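Local coordinates for saframycin Mx1 synthetase B (Legionella pneumophila subsp. pneumophila, PDB 3KXW), which is an AMP-binding enzyme of the ANL superfamily, modelled here with 5'-O-[(S)-(dodecanoyloxy)(hydroxy)phosphoryl]adenosine in its pocket, at residues Pro300-Glu303 with Glu304-Glu307; Leu246-Pro249 with Leu250-Leu253; Ile278-Glu281 with Lys282-Gly285. All coordinates share one frame; numbering follows the deposited sequence.

From the N terminus, contact 2 comes first: it turns the chain from helix 242-247 straight into helix 250-259. Contact 3 follows, winding the loop after helix 269-277 into a short turn on the way to strand 293-296. Contact 1 is last, where the loop after that strand passes the bound ligand and enters helix 303-313. The three lie in series, none nested in or crossing another, and each closes just its own turn. Contacts 2 and 3 touch, with Ile-278 CD1 3.5 Å from Leu-250 CA. Through Lys-283, contact 3 meets the C-terminal end of helix 303-313, whose first turn is contact 1; the nearest atoms of contacts 1 and 3 are about 10 Å apart.

Contact 1: Pro300-Glu303 with Glu304-Glu307; sequences PVRE and ETME. With 1ZZ (5'-O-[(S)-(dodecanoyloxy)(hydroxy)phosphoryl]adenosine), chain B.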
loop_
_atom_site.group_PDB
_atom_site.type_symbol
_atom_site.label_atom_id
_atom_site.label_comp_id
_atom_site.label_asym_id
_atom_site.label_seq_id
_atom_site.Cartn_x
_atom_site.Cartn_y
_atom_site.Cartn_z
ATOM N N PRO A 300 -6.029 1.962 -9.504
ATOM C CA PRO A 300 -6.323 1.591 -10.897
ATOM C C PRO A 300 -5.073 1.371 -11.747
ATOM O O PRO A 300 -4.122 2.129 -11.709
ATOM C CB PRO A 300 -7.156 2.765 -11.396
ATOM C CG PRO A 300 -7.847 3.235 -10.176
ATOM C CD PRO A 300 -6.822 3.117 -9.072
ATOM N N VAL A 301 -5.098 0.288 -12.500
ATOM C CA VAL A 301 -3.959 -0.140 -13.287
ATOM C C VAL A 301 -4.104 0.409 -14.727
ATOM O O VAL A 301 -5.143 0.217 -15.375
ATOM C CB VAL A 301 -3.903 -1.684 -13.264
ATOM C CG1 VAL A 301 -2.848 -2.216 -14.240
ATOM C CG2 VAL A 301 -3.686 -2.190 -11.815
ATOM N N ARG A 302 -3.099 1.131 -15.208
ATOM C CA ARG A 302 -3.209 1.823 -16.507
ATOM C C ARG A 302 -2.326 1.234 -17.608
ATOM O O ARG A 302 -1.135 1.076 -17.425
ATOM C CB ARG A 302 -2.889 3.319 -16.362
ATOM C CG ARG A 302 -3.732 4.039 -15.310
ATOM C CD ARG A 302 -3.269 5.471 -15.117
ATOM N NE ARG A 302 -3.568 6.354 -16.249
ATOM C CZ ARG A 302 -2.698 6.729 -17.190
ATOM N NH1 ARG A 302 -1.458 6.266 -17.193
ATOM N NH2 ARG A 302 -3.076 7.568 -18.155
ATOM N N GLU A 303 -2.923 0.920 -18.755
ATOM C CA GLU A 303 -2.156 0.493 -19.921
ATOM C C GLU A 303 -1.096 1.517 -20.316
ATOM O O GLU A 303 0.045 1.162 -20.561
ATOM C CB GLU A 303 -3.070 0.229 -21.120
ATOM C CG GLU A 303 -2.301 0.140 -22.446
ATOM C CD GLU A 303 -1.436 -1.107 -22.540
ATOM O OE1 GLU A 303 -1.732 -2.080 -21.821
ATOM O OE2 GLU A 303 -0.454 -1.105 -23.322
ATOM N N GLU A 304 -1.467 2.795 -20.351
ATOM C CA GLU A 304 -0.516 3.820 -20.773
ATOM C C GLU A 304 0.736 3.850 -19.865
ATOM O O GLU A 304 1.857 3.962 -20.351
ATOM C CB GLU A 304 -1.182 5.202 -20.866
ATOM C CG GLU A 304 -0.227 6.316 -21.312
ATOM C CD GLU A 304 -0.920 7.683 -21.464
ATOM O OE1 GLU A 304 -1.588 8.145 -20.510
ATOM O OE2 GLU A 304 -0.787 8.303 -22.541
ATOM N N THR A 305 0.523 3.759 -18.554
ATOM C CA THR A 305 1.618 3.650 -17.600
ATOM C C THR A 305 2.559 2.516 -17.920
ATOM O O THR A 305 3.773 2.696 -17.929
ATOM C CB THR A 305 1.095 3.432 -16.170
ATOM O OG1 THR A 305 0.305 4.560 -15.793
ATOM C CG2 THR A 305 2.256 3.257 -15.186
HETATM N N MSE A 306 2.015 1.327 -18.148
HETATM C CA MSE A 306 2.882 0.177 -18.359
HETATM C C MSE A 306 3.600 0.238 -19.702
HETATM O O MSE A 306 4.740 -0.215 -19.829
HETATM C CB MSE A 306 2.123 -1.139 -18.177
HETATM C CG MSE A 306 1.709 -1.308 -16.736
HETATM SE SE MSE A 306 0.739 -2.928 -16.296
HETATM C CE MSE A 306 -0.940 -2.455 -17.141
ATOM N N GLU A 307 2.930 0.798 -20.699
ATOM C CA GLU A 307 3.535 0.899 -22.019
ATOM C C GLU A 307 4.675 1.909 -21.960
ATOM O O GLU A 307 5.733 1.642 -22.504
ATOM C CB GLU A 307 2.492 1.243 -23.087
ATOM C CG GLU A 307 3.038 1.567 -24.487
ATOM C CD GLU A 307 3.756 0.417 -25.188
ATOM O OE1 GLU A 307 3.675 -0.748 -24.756
ATOM O OE2 GLU A 307 4.417 0.688 -26.212
HETATM P P 1ZZ B . -6.065 -1.573 0.663
HETATM C C1 1ZZ B . 4.706 -10.575 -3.456
HETATM N N1 1ZZ B . -7.487 -1.417 -5.604
HETATM O O1 1ZZ B . -4.403 -2.129 -2.084
HETATM C C2 1ZZ B . 3.751 -9.412 -3.758
HETATM N N2 1ZZ B . -6.208 -3.072 -6.394
HETATM O O2 1ZZ B . -5.009 -2.729 0.102
HETATM C C3 1ZZ B . 2.292 -9.875 -3.854
HETATM N N3 1ZZ B . -8.451 -0.590 -7.898
HETATM O O3 1ZZ B . -6.940 -2.175 1.647
HETATM C C4 1ZZ B . 1.331 -8.685 -3.715
HETATM N N4 1ZZ B . -7.559 -1.867 -9.737
HETATM O O4 1ZZ B . -5.195 -0.383 1.320
HETATM C C5 1ZZ B . -0.082 -8.992 -4.237
HETATM N N5 1ZZ B . -6.116 -3.691 -9.525
HETATM O O5 1ZZ B . -6.946 -0.903 -0.585
HETATM C C6 1ZZ B . -0.912 -7.702 -4.166
HETATM O O6 1ZZ B . -7.480 -0.416 -3.333
HETATM C C7 1ZZ B . -2.340 -7.598 -4.756
HETATM O O7 1ZZ B . -10.214 -0.084 -4.274
HETATM C C8 1ZZ B . -3.055 -6.233 -4.773
HETATM O O8 1ZZ B . -10.514 -1.798 -2.511
HETATM C C9 1ZZ B . -3.698 -5.984 -3.399
HETATM C C10 1ZZ B . -3.814 -4.491 -3.010
HETATM C C11 1ZZ B . -4.213 -4.411 -1.510
HETATM C C12 1ZZ B . -4.987 -3.100 -1.276
HETATM C C13 1ZZ B . -7.678 -1.715 -1.477
HETATM C C14 1ZZ B . -8.295 -0.919 -2.447
HETATM C C15 1ZZ B . -9.409 -1.679 -3.254
HETATM C C16 1ZZ B . -9.557 -0.980 -4.365
HETATM C C17 1ZZ B . -8.173 -0.659 -4.656
HETATM C C18 1ZZ B . -6.560 -2.496 -5.307
HETATM C C19 1ZZ B . -6.885 -2.341 -7.508
HETATM C C20 1ZZ B . -7.662 -1.416 -7.026
HETATM C C21 1ZZ B . -8.379 -0.765 -9.195
HETATM C C22 1ZZ B . -6.883 -2.589 -9.002
#
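Arg-302 reaches Glu-304 and Thr-305 because its CG sits beside the backbone N and opposite the carbonyl carbon (chi1 -55°), and because the chain then kinks at chi3 (71°), laying the guanidinium along the first turn of the helix. Both terminal nitrogens are used, and both partners lie at the edge of the group, in its plane. NH1 donates to Thr-305 OG1 at 2.8 Å. NH2 forms a salt bridge with Glu-304 OE1, also at 2.8 Å, meeting the anti lone pair of that oxygen; the two side chains run side by side, their end planes 38° apart. NE has a third partner, Glu-499, in a salt bridge, so all three nitrogens are engaged and the rotation of the group is probably well fixed. Thr-305 OG1 is shared in turn with Asp-272 and Asn-268.

Arg-302 occupies the N-cap position, and its carbonyl O takes the first helical bond, from Met-306 N at 3.2 Å. The Met-306 side chain, a selenomethionine, curls back so that CE lies tightly on Val-301 CG1, 3.5 Å away. The other branch of the valine, CG2, faces the ligand 3.7 Å from its N5, and Pro-300 CA approaches C21 at 3.6 Å: the residues leading into the helix are thus also wall of the adenosine pocket. Further along, the carboxylates of Glu-303 and Glu-307 point the same way, with Lys-320 bridging both and Tyr-345 bound to Glu-303.

Val-301 and Met-306 pack on strands 293-296, 323-328 and 371-374, while Arg-302 ties helix 303-313 to Glu-499 at the start of strand 499-508.

Contact 2: Leu246-Pro249 with Leu250-Leu253; sequences LQNP and LSWL
The Asn-248 amide lies alongside Leu-250 and Ser-251, OD1 3.8 Å from Leu-250 CB and ND2 the same 3.8 Å from Ser-251 CB. The second flat group, the Trp-252 indole, turns away from the linker: Leu-253 CD2 sits over one face, offset toward the rim, while Trp-214 and Trp-291 meet the ring edge-to-face and NE1 is hydrogen-bonded to Ser-264.

Between these groups the backbone makes a tight junction. Asn-248 is the first residue after helix 242-247 to leave helical backbone angles, and its carbonyl O is gripped twice by one residue: Ser-251 OG donates at 2.8 Å nearly in line with the carbonyl bond, and Ser-251 N at 2.9 Å from well above the carbonyl plane. The hydroxyl gets there because OG is tucked between backbone N and carbonyl carbon (chi1 70°). Pro-249 packs on Tyr-273 and Arg-277, resting the junction on helix 269-277.

A water links two further polar atoms, donating to Asn-248 OD1 at 2.7 Å and accepting from Leu-250 N at 3.1 Å. Pro-249 has no N-H to donate; those of Leu-250 and Ser-251 are met by Asn-248, one through water from its side chain and one directly from its carbonyl, without any charged group taking part.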
loop_
_atom_site.group_PDB
_atom_site.type_symbol
_atom_site.label_atom_id
_atom_site.label_comp_id
_atom_site.label_asym_id
_atom_site.label_seq_id
_atom_site.Cartn_x
_atom_site.Cartn_y
_atom_site.Cartn_z
ATOM N N LEU A 246 11.410 7.544 -3.292
ATOM C CA LEU A 246 10.944 8.850 -3.759
ATOM C C LEU A 246 12.083 9.814 -3.998
ATOM O O LEU A 246 12.081 10.553 -4.978
ATOM C CB LEU A 246 9.897 9.435 -2.809
ATOM C CG LEU A 246 8.545 8.706 -2.805
ATOM C CD1 LEU A 246 7.568 9.457 -1.941
ATOM C CD2 LEU A 246 7.953 8.568 -4.199
ATOM N N GLN A 247 13.086 9.788 -3.132
ATOM C CA GLN A 247 14.261 10.626 -3.347
ATOM C C GLN A 247 15.063 10.256 -4.585
ATOM O O GLN A 247 15.738 11.107 -5.162
ATOM C CB GLN A 247 15.183 10.549 -2.138
ATOM C CG GLN A 247 14.615 11.196 -0.907
ATOM C CD GLN A 247 15.151 12.587 -0.699
ATOM O OE1 GLN A 247 14.422 13.578 -0.841
ATOM N NE2 GLN A 247 16.436 12.679 -0.366
ATOM N N ASN A 248 15.033 8.985 -4.979
ATOM C CA ASN A 248 15.919 8.504 -6.041
ATOM C C ASN A 248 15.361 7.216 -6.603
ATOM O O ASN A 248 15.837 6.140 -6.260
ATOM C CB ASN A 248 17.332 8.227 -5.471
ATOM C CG ASN A 248 18.341 7.844 -6.545
ATOM O OD1 ASN A 248 18.187 8.207 -7.721
ATOM N ND2 ASN A 248 19.388 7.101 -6.146
ATOM N N PRO A 249 14.343 7.318 -7.470
ATOM C CA PRO A 249 13.604 6.139 -7.942
ATOM C C PRO A 249 14.487 5.194 -8.739
ATOM O O PRO A 249 14.210 3.987 -8.795
ATOM C CB PRO A 249 12.514 6.728 -8.863
ATOM C CG PRO A 249 12.543 8.191 -8.649
ATOM C CD PRO A 249 13.849 8.572 -8.047
ATOM N N LEU A 250 15.530 5.737 -9.372
ATOM C CA LEU A 250 16.520 4.900 -10.034
ATOM C C LEU A 250 17.038 3.813 -9.098
ATOM O O LEU A 250 17.363 2.708 -9.551
ATOM C CB LEU A 250 17.699 5.739 -10.530
ATOM C CG LEU A 250 18.870 4.924 -11.064
ATOM C CD1 LEU A 250 18.439 4.154 -12.285
ATOM C CD2 LEU A 250 20.019 5.869 -11.391
ATOM N N SER A 251 17.129 4.106 -7.803
ATOM C CA SER A 251 17.684 3.106 -6.883
ATOM C C SER A 251 16.848 1.818 -6.849
ATOM O O SER A 251 17.382 0.734 -6.642
ATOM C CB SER A 251 17.937 3.661 -5.477
ATOM O OG SER A 251 16.717 3.923 -4.819
ATOM N N TRP A 252 15.546 1.926 -7.086
ATOM C CA TRP A 252 14.721 0.717 -7.199
ATOM C C TRP A 252 15.265 -0.219 -8.284
ATOM O O TRP A 252 15.404 -1.427 -8.079
ATOM C CB TRP A 252 13.285 1.100 -7.544
ATOM C CG TRP A 252 12.269 -0.039 -7.565
ATOM C CD1 TRP A 252 12.392 -1.273 -7.002
ATOM C CD2 TRP A 252 10.954 0.020 -8.126
ATOM N NE1 TRP A 252 11.236 -2.002 -7.198
ATOM C CE2 TRP A 252 10.333 -1.224 -7.875
ATOM C CE3 TRP A 252 10.233 1.014 -8.803
ATOM C CZ2 TRP A 252 9.024 -1.514 -8.294
ATOM C CZ3 TRP A 252 8.929 0.720 -9.240
ATOM C CH2 TRP A 252 8.338 -0.538 -8.976
ATOM N N LEU A 253 15.549 0.343 -9.445
ATOM C CA LEU A 253 15.968 -0.458 -10.596
ATOM C C LEU A 253 17.434 -0.878 -10.471
ATOM O O LEU A 253 17.809 -1.976 -10.885
ATOM C CB LEU A 253 15.689 0.290 -11.907
ATOM C CG LEU A 253 14.288 0.904 -12.012
ATOM C CD1 LEU A 253 14.152 1.594 -13.371
ATOM C CD2 LEU A 253 13.165 -0.128 -11.837
HETATM O O HOH W 1 16.448 8.624 -9.767
#

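Contact 3: Ile278-Glu281 with Lys282-Gly285; sequences IREE and KKEG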
loop_
_atom_site.group_PDB
_atom_site.type_symbol
_atom_site.label_atom_id
_atom_site.label_comp_id
_atom_site.label_asym_id
_atom_site.label_seq_id
_atom_site.Cartn_x
_atom_site.Cartn_y
_atom_site.Cartn_z
ATOM N N ILE A 278 13.667 9.464 -14.249
ATOM C CA ILE A 278 14.950 8.859 -14.630
ATOM C C ILE A 278 15.374 9.271 -16.042
ATOM O O ILE A 278 14.764 8.878 -17.025
ATOM C CB ILE A 278 14.894 7.324 -14.480
ATOM C CG1 ILE A 278 14.542 6.962 -13.024
ATOM C CG2 ILE A 278 16.212 6.675 -14.923
ATOM C CD1 ILE A 278 14.420 5.483 -12.761
ATOM N N ARG A 279 16.420 10.088 -16.128
ATOM C CA ARG A 279 16.912 10.551 -17.423
ATOM C C ARG A 279 17.566 9.401 -18.192
ATOM O O ARG A 279 18.189 8.525 -17.594
ATOM C CB ARG A 279 17.940 11.668 -17.233
ATOM C CG ARG A 279 17.365 12.935 -16.653
ATOM C CD ARG A 279 16.243 13.453 -17.542
ATOM N NE ARG A 279 15.470 14.496 -16.870
ATOM C CZ ARG A 279 14.294 14.300 -16.273
ATOM N NH1 ARG A 279 13.731 13.089 -16.271
ATOM N NH2 ARG A 279 13.678 15.322 -15.682
ATOM N N GLU A 280 17.442 9.427 -19.510
ATOM C CA GLU A 280 18.087 8.428 -20.361
ATOM C C GLU A 280 19.512 8.061 -19.947
ATOM O O GLU A 280 19.861 6.888 -19.903
ATOM C CB GLU A 280 18.091 8.870 -21.821
ATOM C CG GLU A 280 18.519 7.758 -22.761
ATOM C CD GLU A 280 17.593 6.548 -22.694
ATOM O OE1 GLU A 280 16.404 6.711 -22.337
ATOM O OE2 GLU A 280 18.057 5.431 -22.998
ATOM N N GLU A 281 20.346 9.053 -19.659
ATOM C CA GLU A 281 21.751 8.766 -19.389
ATOM C C GLU A 281 21.958 8.076 -18.041
ATOM O O GLU A 281 22.954 7.377 -17.818
ATOM C CB GLU A 281 22.607 10.033 -19.513
ATOM C CG GLU A 281 22.248 11.123 -18.530
ATOM C CD GLU A 281 21.138 12.039 -19.028
ATOM O OE1 GLU A 281 20.525 11.763 -20.103
ATOM O OE2 GLU A 281 20.889 13.057 -18.334
ATOM N N LYS A 282 21.000 8.246 -17.144
ATOM C CA LYS A 282 21.104 7.636 -15.827
ATOM C C LYS A 282 20.718 6.152 -15.828
ATOM O O LYS A 282 20.922 5.464 -14.828
ATOM C CB LYS A 282 20.252 8.408 -14.819
ATOM C CG LYS A 282 20.758 9.825 -14.546
ATOM C CD LYS A 282 22.116 9.789 -13.874
ATOM C CE LYS A 282 22.630 11.190 -13.571
ATOM N NZ LYS A 282 24.032 11.147 -13.046
ATOM N N LYS A 283 20.183 5.665 -16.948
ATOM C CA LYS A 283 19.799 4.253 -17.083
ATOM C C LYS A 283 21.002 3.341 -17.327
ATOM O O LYS A 283 20.901 2.117 -17.200
ATOM C CB LYS A 283 18.810 4.058 -18.230
ATOM C CG LYS A 283 17.544 4.928 -18.161
ATOM C CD LYS A 283 16.685 4.747 -19.393
ATOM C CE LYS A 283 15.444 5.657 -19.349
ATOM N NZ LYS A 283 14.693 5.538 -20.632
ATOM N N GLU A 284 22.130 3.930 -17.705
ATOM C CA GLU A 284 23.332 3.145 -17.992
ATOM C C GLU A 284 23.708 2.302 -16.776
ATOM O O GLU A 284 23.771 2.804 -15.663
ATOM C CB GLU A 284 24.490 4.068 -18.407
ATOM C CG GLU A 284 25.424 3.412 -19.424
ATOM C CD GLU A 284 26.542 4.327 -19.954
ATOM O OE1 GLU A 284 26.393 5.575 -19.947
ATOM O OE2 GLU A 284 27.585 3.773 -20.390
ATOM N N GLY A 285 23.929 1.009 -16.976
ATOM C CA GLY A 285 24.200 0.144 -15.844
ATOM C C GLY A 285 23.037 -0.739 -15.391
ATOM O O GLY A 285 23.249 -1.684 -14.638
#
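Lys-283 NZ is gripped by three groups: Glu-280 OE1 holds it in a salt bridge of 2.7 Å, Ala-312 O accepts a further hydrogen bond, and the ring of Phe-313 adds a cation-pi contact. The ammonium meets OE1 on the syn side, 30° out of the carboxylate plane. Glu-280 gets there with CG anti to its backbone N (chi1 -170°) and a bend at chi2 (61°) that folds the carboxylate back toward the lysine. Lys-283 comes the other way with its chain extended beyond CG, CG passing 3.5 Å from Glu-280 O and CE 3.3 Å from Glu-280 OE1. The two side chains cross at a slant. The carboxylate next to the ammonium of this buried lysine probably helps keep it protonated.

The backbone beneath is a short 3-10 turn, in which each carbonyl bonds three residues ahead: Lys-282 N to Arg-279 O at 2.9 Å and Lys-283 N to Glu-280 O at 3.2 Å. It lies in the connection from helix 269-277 to strand 293-296, the returning half of a beta-alpha-beta crossover that starts at strand 263-266, parallel to 293-296.

On the inner side, Ile-278 CG2 rests 3.9 Å from Lys-283 CG, while CD1 of Ile-278 packs on Leu-250 and Leu-253 of helix 250-259. Toward solvent, Lys-282 CB covers Arg-279 O at 3.5 Å. Arg-279 itself turns its guanidinium back to the preceding helix, where NH1 is hydrogen-bonded to the carbonyl of Lys-276.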